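PDB 5MV0: L protein from CAS virus, which probably acts, through this N-terminal domain, as the cap-snatching endonuclease of the viral polymerase, cutting capped host RNAs to obtain primers for transcription. Local coordinates for residues Lys11-Glu16 with Leu158-Lys163; Val31-Lys36 with Ser176-Glu181; Ser40-Arg45 with Asp185-Ser190; Arg55-Ile60 with Ile141-Thr146. All coordinates share one frame; numbering follows the deposited sequence.

Interaction 1: Lys11-Glu16 with Leu158-Lys163; sequences KNVILE and LFELLK
Buried helix-to-helix packing joins helix 4-20 to helix 155-170, with Val-13 and Ile-14 of the first meeting Glu-160 and Leu-161 of the second in the helical part of the domain. Segments 11-16 and 158-163 run roughly antiparallel (146° between their directions), their axes 9.7 Å apart at closest. Across this gap the branched side chains of Val-13, Ile-14 and Leu-161 bring methyl and methylene groups into contact. Val-13 lies nearest the partner backbone and splits its two methyls between two neighbours: CG1 touches Leu-161 CD2 at 3.6 Å, while CG2 rests on Glu-160 CB at 3.8 Å. Its first torsion explains the division, since CG1 stands opposite the backbone N (chi1 168°) and CG2 opposite the carbonyl carbon. Leu-161 starts out beside the interface and turns inward at its end, bringing the single methyl CD2 against both Val-13 CG1 and Ile-14 CG1, the latter at 3.8 Å. The Ile-14 and Leu-161 side chains meet at about a right angle. Glu-160 lends its apolar root alone: bent at chi2 (-64°), its chain carries the carboxylate away from Val-13 to a salt bridge with Arg-156, so a charged residue can stand beside an apolar seam. Helix 34-57 adjoins the same seam, where Ile-14 meets Leu-37 and Leu-161 meets Ala-41, while Leu-162 packs on helix 181-192 and Leu-15 meets Leu-15 of a second subunit.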
loop_
_atom_site.group_PDB
_atom_site.type_symbol
_atom_site.label_atom_id
_atom_site.label_comp_id
_atom_site.label_asym_id
_atom_site.label_seq_id
_atom_site.Cartn_x
_atom_site.Cartn_y
_atom_site.Cartn_z
ATOM N N LYS B 11 3.721 9.965 -9.148
ATOM C CA LYS B 11 2.921 8.738 -9.109
ATOM C C LYS B 11 3.650 7.639 -8.349
ATOM O O LYS B 11 3.054 6.924 -7.534
ATOM C CB LYS B 11 2.587 8.265 -10.526
ATOM C CG LYS B 11 1.568 9.144 -11.234
ATOM C CD LYS B 11 0.988 8.468 -12.471
ATOM C CE LYS B 11 1.989 8.428 -13.605
ATOM N NZ LYS B 11 1.303 8.679 -14.916
ATOM N N ASN B 12 4.949 7.505 -8.594
ATOM C CA ASN B 12 5.730 6.499 -7.891
ATOM C C ASN B 12 5.789 6.780 -6.384
ATOM O O ASN B 12 5.651 5.856 -5.572
ATOM C CB ASN B 12 7.122 6.441 -8.509
ATOM C CG ASN B 12 8.015 5.424 -7.833
ATOM O OD1 ASN B 12 8.785 5.767 -6.941
ATOM N ND2 ASN B 12 7.915 4.168 -8.257
ATOM N N VAL B 13 5.980 8.048 -5.992
ATOM C CA VAL B 13 5.946 8.415 -4.571
ATOM C C VAL B 13 4.614 8.005 -3.949
ATOM O O VAL B 13 4.569 7.369 -2.889
ATOM C CB VAL B 13 6.190 9.930 -4.396
ATOM C CG1 VAL B 13 5.871 10.372 -2.950
ATOM C CG2 VAL B 13 7.613 10.318 -4.806
ATOM N N ILE B 14 3.502 8.360 -4.595
ATOM C CA ILE B 14 2.195 8.033 -4.025
ATOM C C ILE B 14 2.012 6.520 -3.944
ATOM O O ILE B 14 1.540 5.981 -2.929
ATOM C CB ILE B 14 1.076 8.704 -4.847
ATOM C CG1 ILE B 14 1.155 10.236 -4.710
ATOM C CG2 ILE B 14 -0.269 8.185 -4.424
ATOM C CD1 ILE B 14 0.100 10.967 -5.553
ATOM N N LEU B 15 2.398 5.810 -5.003
ATOM C CA LEU B 15 2.286 4.354 -4.990
ATOM C C LEU B 15 3.083 3.753 -3.843
ATOM O O LEU B 15 2.618 2.813 -3.179
ATOM C CB LEU B 15 2.758 3.767 -6.326
ATOM C CG LEU B 15 1.796 3.931 -7.516
ATOM C CD1 LEU B 15 2.495 3.659 -8.851
ATOM C CD2 LEU B 15 0.600 3.016 -7.375
ATOM N N GLU B 16 4.291 4.267 -3.601
ATOM C CA GLU B 16 5.106 3.713 -2.524
ATOM C C GLU B 16 4.485 3.996 -1.164
ATOM O O GLU B 16 4.462 3.121 -0.287
ATOM C CB GLU B 16 6.536 4.269 -2.577
ATOM C CG GLU B 16 7.439 3.615 -1.530
ATOM C CD GLU B 16 8.906 4.001 -1.630
ATOM O OE1 GLU B 16 9.757 3.257 -1.086
ATOM O OE2 GLU B 16 9.215 5.046 -2.241
ATOM N N LEU B 158 7.104 12.156 2.313
ATOM C CA LEU B 158 6.260 13.309 2.622
ATOM C C LEU B 158 6.807 14.566 1.980
ATOM O O LEU B 158 6.041 15.414 1.497
ATOM C CB LEU B 158 6.159 13.529 4.133
ATOM C CG LEU B 158 5.064 12.853 4.957
ATOM C CD1 LEU B 158 3.653 13.321 4.531
ATOM C CD2 LEU B 158 5.198 11.360 4.856
ATOM N N PHE B 159 8.129 14.735 2.027
ATOM C CA PHE B 159 8.765 15.870 1.372
ATOM C C PHE B 159 8.499 15.861 -0.129
ATOM O O PHE B 159 8.178 16.896 -0.719
ATOM C CB PHE B 159 10.276 15.869 1.631
ATOM C CG PHE B 159 11.017 16.814 0.728
ATOM C CD1 PHE B 159 10.976 18.187 0.969
ATOM C CD2 PHE B 159 11.688 16.350 -0.400
ATOM C CE1 PHE B 159 11.620 19.078 0.112
ATOM C CE2 PHE B 159 12.331 17.237 -1.260
ATOM C CZ PHE B 159 12.309 18.597 -1.000
ATOM N N GLU B 160 8.666 14.700 -0.773
ATOM C CA GLU B 160 8.492 14.634 -2.225
ATOM C C GLU B 160 7.057 14.931 -2.642
ATOM O O GLU B 160 6.837 15.490 -3.726
ATOM C CB GLU B 160 8.918 13.261 -2.754
ATOM C CG GLU B 160 10.404 13.002 -2.629
ATOM C CD GLU B 160 11.243 13.957 -3.469
ATOM O OE1 GLU B 160 10.772 14.393 -4.536
ATOM O OE2 GLU B 160 12.373 14.287 -3.055
ATOM N N LEU B 161 6.071 14.554 -1.822
ATOM C CA LEU B 161 4.691 14.934 -2.131
ATOM C C LEU B 161 4.585 16.442 -2.268
ATOM O O LEU B 161 3.943 16.957 -3.190
ATOM C CB LEU B 161 3.734 14.460 -1.034
ATOM C CG LEU B 161 3.474 12.969 -0.868
ATOM C CD1 LEU B 161 2.433 12.802 0.219
ATOM C CD2 LEU B 161 2.991 12.372 -2.209
ATOM N N LEU B 162 5.237 17.158 -1.361
ATOM C CA LEU B 162 5.168 18.616 -1.336
ATOM C C LEU B 162 5.980 19.233 -2.474
ATOM O O LEU B 162 5.491 20.109 -3.194
ATOM C CB LEU B 162 5.663 19.103 0.025
ATOM C CG LEU B 162 5.758 20.617 0.271
ATOM C CD1 LEU B 162 4.365 21.238 0.323
ATOM C CD2 LEU B 162 6.556 20.897 1.560
ATOM N N LYS B 163 7.228 18.792 -2.650
ATOM C CA LYS B 163 8.080 19.397 -3.666
ATOM C C LYS B 163 7.571 19.110 -5.078
ATOM O O LYS B 163 7.584 20.000 -5.941
ATOM C CB LYS B 163 9.520 18.896 -3.531
ATOM C CG LYS B 163 10.382 19.432 -4.672
ATOM C CD LYS B 163 11.773 18.904 -4.671
ATOM C CE LYS B 163 12.563 19.571 -5.783
ATOM N NZ LYS B 163 13.981 19.119 -5.764
#

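Interaction 2: Val31-Lys36 with Ser176-Glu181; sequences VDDPYK and SQWISE
Asp-33 OD2 accepts the backbone N-H of Lys-36 at 2.9 Å, an almost straight bond (174°) that caps the N terminus of helix 34-57; Trp-178 CZ2 lies 4.4 Å from this same oxygen. The donor reaches OD2 from its anti side, out of the carboxylate plane. Aspartate suits an N-cap, because a short acidic side chain can fold back onto an otherwise unused amide, and its negative charge probably also suits the positive end of the helix dipole. On this first turn lies the indole of Trp-178. Tyr-35 CB sits over the five-membered ring, 3.6 Å from its centroid and almost on the ring normal, a CH-pi contact. Because Tyr-35 CG stands opposite its carbonyl carbon (chi1 -72°), the phenol swings past the indole and presents an edge to its face: the planes meet at 68° in an offset edge-to-face pair, with Tyr-35 CD1 at 3.4 Å from Trp-178 NE1. Lys-36 N lies over the same face toward its rim, Lys-36 CA is 3.7 Å from Trp-178 CZ3, and the lysine CB crosses the indole at a slant. The extended lysine chain then carries NZ to the backbone carbonyls of Tyr-25 and Ser-28 of a neighbouring subunit, whose Tyr-25 also packs on Trp-178. Across this surface contact the attraction is therefore dispersive and quadrupolar, while the polar bonds serve the cap and the subunit interface.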
loop_
_atom_site.group_PDB
_atom_site.type_symbol
_atom_site.label_atom_id
_atom_site.label_comp_id
_atom_site.label_asym_id
_atom_site.label_seq_id
_atom_site.Cartn_x
_atom_site.Cartn_y
_atom_site.Cartn_z
ATOM N N VAL B 31 -3.717 9.277 -10.689
ATOM C CA VAL B 31 -4.191 9.569 -12.034
ATOM C C VAL B 31 -3.023 10.123 -12.841
ATOM O O VAL B 31 -1.979 10.481 -12.294
ATOM C CB VAL B 31 -5.383 10.550 -12.028
ATOM C CG1 VAL B 31 -6.537 9.941 -11.271
ATOM C CG2 VAL B 31 -4.975 11.901 -11.405
ATOM N N ASP B 32 -3.211 10.185 -14.164
ATOM C CA ASP B 32 -2.170 10.713 -15.044
ATOM C C ASP B 32 -2.227 12.229 -15.208
ATOM O O ASP B 32 -1.232 12.832 -15.622
ATOM C CB ASP B 32 -2.256 10.053 -16.428
ATOM C CG ASP B 32 -1.834 8.581 -16.414
ATOM O OD1 ASP B 32 -0.850 8.229 -15.727
ATOM O OD2 ASP B 32 -2.498 7.770 -17.095
ATOM N N ASP B 33 -3.347 12.855 -14.901
ATOM C CA ASP B 33 -3.452 14.306 -15.011
ATOM C C ASP B 33 -2.544 14.992 -13.991
ATOM O O ASP B 33 -2.687 14.756 -12.787
ATOM C CB ASP B 33 -4.906 14.722 -14.828
ATOM C CG ASP B 33 -5.119 16.218 -15.007
ATOM O OD1 ASP B 33 -5.819 16.606 -15.959
ATOM O OD2 ASP B 33 -4.617 17.011 -14.184
ATOM N N PRO B 34 -1.588 15.818 -14.427
ATOM C CA PRO B 34 -0.655 16.436 -13.471
ATOM C C PRO B 34 -1.317 17.251 -12.379
ATOM O O PRO B 34 -0.906 17.152 -11.215
ATOM C CB PRO B 34 0.226 17.322 -14.372
ATOM C CG PRO B 34 0.162 16.666 -15.711
ATOM C CD PRO B 34 -1.235 16.120 -15.825
ATOM N N TYR B 35 -2.320 18.074 -12.710
ATOM C CA TYR B 35 -2.909 18.923 -11.679
ATOM C C TYR B 35 -3.746 18.105 -10.719
ATOM O O TYR B 35 -3.729 18.354 -9.507
ATOM C CB TYR B 35 -3.762 20.030 -12.300
ATOM C CG TYR B 35 -2.952 21.105 -12.986
ATOM C CD1 TYR B 35 -3.576 22.096 -13.736
ATOM C CD2 TYR B 35 -1.563 21.131 -12.882
ATOM C CE1 TYR B 35 -2.842 23.078 -14.367
ATOM C CE2 TYR B 35 -0.816 22.115 -13.509
ATOM C CZ TYR B 35 -1.465 23.087 -14.250
ATOM O OH TYR B 35 -0.738 24.066 -14.879
ATOM N N LYS B 36 -4.505 17.145 -11.246
ATOM C CA LYS B 36 -5.281 16.269 -10.386
ATOM C C LYS B 36 -4.366 15.449 -9.491
ATOM O O LYS B 36 -4.662 15.231 -8.310
ATOM C CB LYS B 36 -6.152 15.365 -11.251
ATOM C CG LYS B 36 -7.338 14.788 -10.546
ATOM C CD LYS B 36 -8.327 14.250 -11.571
ATOM C CE LYS B 36 -9.525 13.623 -10.898
ATOM N NZ LYS B 36 -10.498 13.200 -11.930
ATOM N N SER B 176 -4.071 27.751 -10.815
ATOM C CA SER B 176 -4.883 28.546 -9.892
ATOM C C SER B 176 -6.335 28.087 -9.836
ATOM O O SER B 176 -7.019 28.352 -8.841
ATOM C CB SER B 176 -4.861 30.041 -10.274
ATOM O OG SER B 176 -3.543 30.551 -10.324
ATOM N N GLN B 177 -6.834 27.444 -10.887
ATOM C CA GLN B 177 -8.189 26.904 -10.849
ATOM C C GLN B 177 -8.298 25.667 -9.970
ATOM O O GLN B 177 -9.415 25.247 -9.650
ATOM C CB GLN B 177 -8.649 26.559 -12.261
ATOM C CG GLN B 177 -8.737 27.772 -13.168
ATOM C CD GLN B 177 -8.923 27.383 -14.609
ATOM O OE1 GLN B 177 -8.148 27.782 -15.473
ATOM N NE2 GLN B 177 -9.951 26.605 -14.875
ATOM N N TRP B 178 -7.171 25.082 -9.590
ATOM C CA TRP B 178 -7.128 23.882 -8.769
ATOM C C TRP B 178 -6.754 24.144 -7.318
ATOM O O TRP B 178 -7.110 23.337 -6.454
ATOM C CB TRP B 178 -6.114 22.885 -9.346
ATOM C CG TRP B 178 -6.520 22.304 -10.659
ATOM C CD1 TRP B 178 -6.419 22.894 -11.887
ATOM C CD2 TRP B 178 -7.080 21.006 -10.880
ATOM N NE1 TRP B 178 -6.888 22.039 -12.858
ATOM C CE2 TRP B 178 -7.297 20.875 -12.265
ATOM C CE3 TRP B 178 -7.420 19.946 -10.040
ATOM C CZ2 TRP B 178 -7.834 19.726 -12.826
ATOM C CZ3 TRP B 178 -7.944 18.799 -10.600
ATOM C CH2 TRP B 178 -8.148 18.699 -11.981
ATOM N N ILE B 179 -6.046 25.232 -7.024
ATOM C CA ILE B 179 -5.548 25.477 -5.674
ATOM C C ILE B 179 -5.635 26.970 -5.380
ATOM O O ILE B 179 -5.356 27.805 -6.247
ATOM C CB ILE B 179 -4.110 24.924 -5.517
ATOM C CG1 ILE B 179 -3.645 25.004 -4.051
ATOM C CG2 ILE B 179 -3.133 25.621 -6.494
ATOM C CD1 ILE B 179 -2.307 24.277 -3.794
ATOM N N SER B 180 -6.061 27.302 -4.164
ATOM C CA SER B 180 -6.231 28.692 -3.774
ATOM C C SER B 180 -4.880 29.364 -3.534
ATOM O O SER B 180 -3.846 28.713 -3.339
ATOM C CB SER B 180 -7.096 28.805 -2.514
ATOM O OG SER B 180 -6.412 28.291 -1.368
ATOM N N GLU B 181 -4.900 30.701 -3.580
ATOM C CA GLU B 181 -3.698 31.471 -3.281
ATOM C C GLU B 181 -3.160 31.150 -1.889
ATOM O O GLU B 181 -1.948 31.008 -1.706
ATOM C CB GLU B 181 -3.995 32.968 -3.406
ATOM C CG GLU B 181 -4.300 33.427 -4.845
ATOM C CD GLU B 181 -5.762 33.239 -5.261
ATOM O OE1 GLU B 181 -6.575 32.638 -4.501
ATOM O OE2 GLU B 181 -6.093 33.707 -6.370
#

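Interaction 3: Ser40-Arg45 with Asp185-Ser190; sequences SAIRLR and DELKRS
Leu-187 has more surface buried than any other residue here, and its two methyls serve different partners: CD1 meets Ile-42, and CD2 lies against the guanidinium of Arg-45. The apolar half is close, with Leu-187 CD1 at 3.5 Å from Ile-42 CD1 and within 4.0 Å of the other branches of that isoleucine. A leucine on one helix and a beta-branched residue on the other can thus bridge two axes that pass 13.1 Å apart. Arg-45 spans the same gap by length. Its chain is fully extended from CG to NE, and with CG opposite the backbone N (chi1 172°) it runs alongside Leu-187 with the opposite sense, placing NH1 at 3.4 Å from Leu-187 CD2. At its far end NH2 comes near Ser-190, but the polar link between them runs through water: one molecule accepts from Arg-45 NH2 at 3.0 Å and is hydrogen-bonded to Ser-190 OG at 2.8 Å. A second water, lying in the guanidinium plane, accepts from Arg-45 NH1 and donates to Glu-186 OE2 at 3.2 Å. Buried Arg-45 is thereby hydrated on both terminal nitrogens, and Glu-186 OE2, 5.7 Å from Arg-45 NH2 and not in contact with it, may help to stabilise the positive charge. Glu-186 is itself held by a salt bridge from Arg-189 and by the backbone N of Ser-108. Segments 40-45 and 185-190 are inclined at 66°, and helix 155-170 packs on both, through Leu-162 and Leu-166 on Leu-187 and Leu-169 on Ile-42, as in a small helical bundle.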
loop_
_atom_site.group_PDB
_atom_site.type_symbol
_atom_site.label_atom_id
_atom_site.label_comp_id
_atom_site.label_asym_id
_atom_site.label_seq_id
_atom_site.Cartn_x
_atom_site.Cartn_y
_atom_site.Cartn_z
ATOM N N SER B 40 -4.101 15.471 -5.339
ATOM C CA SER B 40 -4.192 14.242 -4.554
ATOM C C SER B 40 -2.984 14.089 -3.631
ATOM O O SER B 40 -3.124 13.662 -2.479
ATOM C CB SER B 40 -4.332 13.037 -5.496
ATOM O OG SER B 40 -4.150 11.822 -4.780
ATOM N N ALA B 41 -1.797 14.453 -4.111
ATOM C CA ALA B 41 -0.601 14.398 -3.275
ATOM C C ALA B 41 -0.711 15.337 -2.083
ATOM O O ALA B 41 -0.352 14.970 -0.958
ATOM C CB ALA B 41 0.623 14.747 -4.118
ATOM N N ILE B 42 -1.213 16.556 -2.312
ATOM C CA ILE B 42 -1.403 17.514 -1.225
ATOM C C ILE B 42 -2.427 17.000 -0.223
ATOM O O ILE B 42 -2.224 17.092 0.997
ATOM C CB ILE B 42 -1.792 18.885 -1.808
ATOM C CG1 ILE B 42 -0.599 19.465 -2.569
ATOM C CG2 ILE B 42 -2.322 19.838 -0.704
ATOM C CD1 ILE B 42 -0.972 20.589 -3.554
ATOM N N ARG B 43 -3.481 16.485 -0.786
ATOM C CA ARG B 43 -4.496 15.836 0.221
ATOM C C ARG B 43 -3.909 14.591 1.051
ATOM O O ARG B 43 -4.023 14.432 2.275
ATOM C CB ARG B 43 -5.750 15.377 -0.525
ATOM C CG ARG B 43 -6.805 14.771 0.405
ATOM C CD ARG B 43 -7.461 13.555 -0.226
ATOM N NE ARG B 43 -6.503 12.922 -1.112
ATOM C CZ ARG B 43 -5.628 11.997 -0.745
ATOM N NH1 ARG B 43 -5.604 11.538 0.521
ATOM N NH2 ARG B 43 -4.793 11.536 -1.661
ATOM N N LEU B 44 -3.082 13.848 0.322
ATOM C CA LEU B 44 -2.459 12.708 0.998
ATOM C C LEU B 44 -1.520 13.167 2.109
ATOM O O LEU B 44 -1.476 12.568 3.194
ATOM C CB LEU B 44 -1.714 11.855 -0.026
ATOM C CG LEU B 44 -1.079 10.546 0.474
ATOM C CD1 LEU B 44 -2.146 9.615 1.057
ATOM C CD2 LEU B 44 -0.263 9.862 -0.647
ATOM N N ARG B 45 -0.761 14.228 1.862
ATOM C CA ARG B 45 0.098 14.774 2.909
ATOM C C ARG B 45 -0.703 15.095 4.172
ATOM O O ARG B 45 -0.311 14.720 5.291
ATOM C CB ARG B 45 0.805 16.007 2.358
ATOM C CG ARG B 45 1.592 16.828 3.333
ATOM C CD ARG B 45 2.364 17.893 2.546
ATOM N NE ARG B 45 3.125 18.762 3.428
ATOM C CZ ARG B 45 2.640 19.869 3.979
ATOM N NH1 ARG B 45 1.388 20.249 3.734
ATOM N NH2 ARG B 45 3.403 20.592 4.781
ATOM N N ASP B 185 0.417 29.357 -1.203
ATOM C CA ASP B 185 1.441 30.081 -0.456
ATOM C C ASP B 185 1.865 29.310 0.792
ATOM O O ASP B 185 3.060 29.257 1.106
ATOM C CB ASP B 185 0.953 31.484 -0.088
ATOM C CG ASP B 185 0.955 32.432 -1.276
ATOM O OD1 ASP B 185 0.295 33.485 -1.191
ATOM O OD2 ASP B 185 1.596 32.117 -2.302
ATOM N N GLU B 186 0.905 28.694 1.499
ATOM C CA GLU B 186 1.231 27.891 2.681
ATOM C C GLU B 186 2.157 26.733 2.323
ATOM O O GLU B 186 3.128 26.453 3.042
ATOM C CB GLU B 186 -0.053 27.366 3.335
ATOM C CG GLU B 186 0.151 26.260 4.379
ATOM C CD GLU B 186 1.027 26.701 5.547
ATOM O OE1 GLU B 186 1.066 27.915 5.817
ATOM O OE2 GLU B 186 1.679 25.836 6.187
ATOM N N LEU B 187 1.887 26.056 1.207
ATOM C CA LEU B 187 2.764 24.971 0.793
ATOM C C LEU B 187 4.141 25.496 0.406
ATOM O O LEU B 187 5.155 24.868 0.724
ATOM C CB LEU B 187 2.128 24.181 -0.351
ATOM C CG LEU B 187 0.805 23.527 0.062
ATOM C CD1 LEU B 187 0.097 22.938 -1.129
ATOM C CD2 LEU B 187 0.999 22.462 1.149
ATOM N N LYS B 188 4.205 26.656 -0.260
ATOM C CA LYS B 188 5.509 27.234 -0.579
ATOM C C LYS B 188 6.295 27.537 0.691
ATOM O O LYS B 188 7.492 27.235 0.772
ATOM C CB LYS B 188 5.348 28.504 -1.415
ATOM C CG LYS B 188 5.225 28.258 -2.894
ATOM C CD LYS B 188 5.895 29.377 -3.696
ATOM C CE LYS B 188 5.180 30.703 -3.509
ATOM N NZ LYS B 188 5.819 31.784 -4.313
ATOM N N ARG B 189 5.629 28.112 1.698
ATOM C CA ARG B 189 6.284 28.361 2.980
ATOM C C ARG B 189 6.740 27.060 3.626
ATOM O O ARG B 189 7.858 26.975 4.147
ATOM C CB ARG B 189 5.341 29.110 3.921
ATOM C CG ARG B 189 5.202 30.594 3.617
ATOM C CD ARG B 189 4.565 31.339 4.797
ATOM N NE ARG B 189 3.259 30.788 5.132
ATOM C CZ ARG B 189 2.116 31.185 4.580
ATOM N NH1 ARG B 189 2.116 32.154 3.671
ATOM N NH2 ARG B 189 0.976 30.610 4.939
ATOM N N SER B 190 5.878 26.038 3.611
ATOM C CA SER B 190 6.251 24.735 4.156
ATOM C C SER B 190 7.488 24.177 3.468
ATOM O O SER B 190 8.324 23.528 4.111
ATOM C CB SER B 190 5.081 23.754 4.027
ATOM O OG SER B 190 4.008 24.140 4.869
HETATM O O HOH W 1 3.078 22.621 6.977
HETATM O O HOH W 2 0.807 22.906 5.277
#

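Interaction 4: Arg55-Ile60 with Ile141-Thr146; sequences RDLGII and IVISET
Leu-57 and Ile-141 meet end on, methyl against methyl, with Leu-57 CD2 at 3.9 Å from Ile-141 CD1. The other leucine methyl, CD1, lies 4.1 Å from Ile-141 CG2 and, more loosely, 4.4 Å from Ile-143 CD1. Leu-57 CG stands opposite its carbonyl carbon (chi1 -66°), which sends both methyls toward the strand. Ile-141 and Ile-143, two apart in strand 137-145, direct their side chains to the same face of the sheet; beta-branched isoleucines suit such an extended backbone. What sets Leu-57 in place is the end of helix 34-57, where Gly-58 closes a Schellman motif with positive phi (69°), easily adopted by glycine, its N bonded to Arg-55 O at 3.1 Å. Leu-102 of strand 98-106 touches Leu-57, Ile-59 and Ile-143, while backbone bonds to Val-101, Glu-103 and Ser-105 hold 137-145 in the sheet. The C-terminal end of helix 34-57 thus packs on an outermost strand of the mixed sheet, in a domain that belongs by sequence to the PDDEXK clan. Arg-149 forms salt bridges with both Asp-56 and Glu-145. The direct contact is small and apolar, resting on van der Waals contact and the hydrophobic effect, with charge pairing at its margin.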
loop_
_atom_site.group_PDB
_atom_site.type_symbol
_atom_site.label_atom_id
_atom_site.label_comp_id
_atom_site.label_asym_id
_atom_site.label_seq_id
_atom_site.Cartn_x
_atom_site.Cartn_y
_atom_site.Cartn_z
ATOM N N ARG B 55 -3.353 7.637 15.384
ATOM C CA ARG B 55 -2.607 6.524 15.956
ATOM C C ARG B 55 -1.935 6.914 17.266
ATOM O O ARG B 55 -1.968 6.147 18.233
ATOM C CB ARG B 55 -1.563 6.025 14.962
ATOM C CG ARG B 55 -2.151 5.519 13.667
ATOM C CD ARG B 55 -1.632 4.143 13.376
ATOM N NE ARG B 55 -2.210 3.567 12.171
ATOM C CZ ARG B 55 -1.493 3.265 11.098
ATOM N NH1 ARG B 55 -0.192 3.508 11.107
ATOM N NH2 ARG B 55 -2.067 2.720 10.029
ATOM N N ASP B 56 -1.297 8.088 17.305
ATOM C CA ASP B 56 -0.594 8.523 18.512
ATOM C C ASP B 56 -1.554 8.739 19.676
ATOM O O ASP B 56 -1.159 8.600 20.838
ATOM C CB ASP B 56 0.184 9.813 18.248
ATOM C CG ASP B 56 1.346 9.619 17.291
ATOM O OD1 ASP B 56 1.773 8.464 17.104
ATOM O OD2 ASP B 56 1.833 10.625 16.729
ATOM N N LEU B 57 -2.803 9.097 19.384
ATOM C CA LEU B 57 -3.827 9.306 20.396
ATOM C C LEU B 57 -4.678 8.070 20.657
ATOM O O LEU B 57 -5.505 8.090 21.574
ATOM C CB LEU B 57 -4.735 10.470 19.984
ATOM C CG LEU B 57 -4.115 11.864 19.924
ATOM C CD1 LEU B 57 -5.019 12.812 19.126
ATOM C CD2 LEU B 57 -3.876 12.410 21.330
ATOM N N GLY B 58 -4.504 7.006 19.876
ATOM C CA GLY B 58 -5.303 5.809 20.052
ATOM C C GLY B 58 -6.770 5.943 19.695
ATOM O O GLY B 58 -7.605 5.244 20.278
ATOM N N ILE B 59 -7.112 6.803 18.735
ATOM C CA ILE B 59 -8.502 7.029 18.356
ATOM C C ILE B 59 -8.710 6.622 16.898
ATOM O O ILE B 59 -7.769 6.307 16.175
ATOM C CB ILE B 59 -8.926 8.492 18.578
ATOM C CG1 ILE B 59 -8.189 9.404 17.609
ATOM C CG2 ILE B 59 -8.627 8.933 20.016
ATOM C CD1 ILE B 59 -8.620 10.847 17.722
ATOM N N ILE B 60 -9.968 6.650 16.476
ATOM C CA ILE B 60 -10.364 6.229 15.133
ATOM C C ILE B 60 -10.121 7.363 14.148
ATOM O O ILE B 60 -10.553 8.496 14.373
ATOM C CB ILE B 60 -11.842 5.807 15.122
ATOM C CG1 ILE B 60 -12.058 4.586 16.021
ATOM C CG2 ILE B 60 -12.341 5.546 13.702
ATOM C CD1 ILE B 60 -13.506 4.401 16.399
ATOM N N ILE B 141 -9.313 17.700 21.023
ATOM C CA ILE B 141 -7.872 17.791 20.828
ATOM C C ILE B 141 -7.627 18.454 19.479
ATOM O O ILE B 141 -8.095 17.972 18.441
ATOM C CB ILE B 141 -7.208 16.408 20.916
ATOM C CG1 ILE B 141 -7.556 15.769 22.264
ATOM C CG2 ILE B 141 -5.689 16.528 20.751
ATOM C CD1 ILE B 141 -6.990 14.370 22.479
ATOM N N VAL B 142 -6.912 19.572 19.493
ATOM C CA VAL B 142 -6.640 20.357 18.297
ATOM C C VAL B 142 -5.129 20.477 18.170
ATOM O O VAL B 142 -4.467 21.030 19.057
ATOM C CB VAL B 142 -7.316 21.738 18.361
ATOM C CG1 VAL B 142 -7.065 22.537 17.084
ATOM C CG2 VAL B 142 -8.808 21.568 18.601
ATOM N N ILE B 143 -4.585 19.943 17.081
ATOM C CA ILE B 143 -3.146 19.893 16.843
ATOM C C ILE B 143 -2.856 20.580 15.518
ATOM O O ILE B 143 -3.458 20.238 14.494
ATOM C CB ILE B 143 -2.635 18.441 16.818
ATOM C CG1 ILE B 143 -2.722 17.803 18.201
ATOM C CG2 ILE B 143 -1.196 18.345 16.272
ATOM C CD1 ILE B 143 -2.506 16.284 18.139
ATOM N N SER B 144 -1.936 21.540 15.531
ATOM C CA SER B 144 -1.457 22.160 14.300
ATOM C C SER B 144 0.058 22.267 14.372
ATOM O O SER B 144 0.591 22.989 15.221
ATOM C CB SER B 144 -2.087 23.536 14.076
ATOM O OG SER B 144 -1.766 24.025 12.786
ATOM N N GLU B 145 0.748 21.573 13.470
ATOM C CA GLU B 145 2.187 21.380 13.567
ATOM C C GLU B 145 2.886 21.813 12.288
ATOM O O GLU B 145 2.275 21.914 11.221
ATOM C CB GLU B 145 2.500 19.916 13.909
ATOM C CG GLU B 145 2.167 19.660 15.357
ATOM C CD GLU B 145 2.212 18.213 15.749
ATOM O OE1 GLU B 145 2.402 17.347 14.864
ATOM O OE2 GLU B 145 2.036 17.946 16.957
ATOM N N THR B 146 4.167 22.104 12.396
ATOM C CA THR B 146 4.939 22.586 11.275
ATOM C C THR B 146 5.053 21.653 10.120
ATOM O O THR B 146 5.018 22.062 9.027
ATOM C CB THR B 146 6.385 22.994 11.657
ATOM O OG1 THR B 146 6.363 23.786 12.819
ATOM C CG2 THR B 146 6.905 23.802 10.676
#

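From the N terminus, helix 4-20 enters interaction 1, which closes a loop to helix 155-170. Helix 34-57 then supplies the first segment of the other three: its start in interaction 2, its middle in interaction 3 and its end in interaction 4. Interaction 4 is nested within the loops of the other three, joining this helix to strand 137-145 of the sheet. Interactions 1, 2 and 3 cross one another, since their second segments follow in the same order as their first. They touch as well: Lys-11 pairs with Asp-32, Leu-162 packs on Leu-187, and Ile-179 meets Ile-42 and Leu-187, tying helices 4-20, 34-57, 155-170 and 181-192 into one bundle.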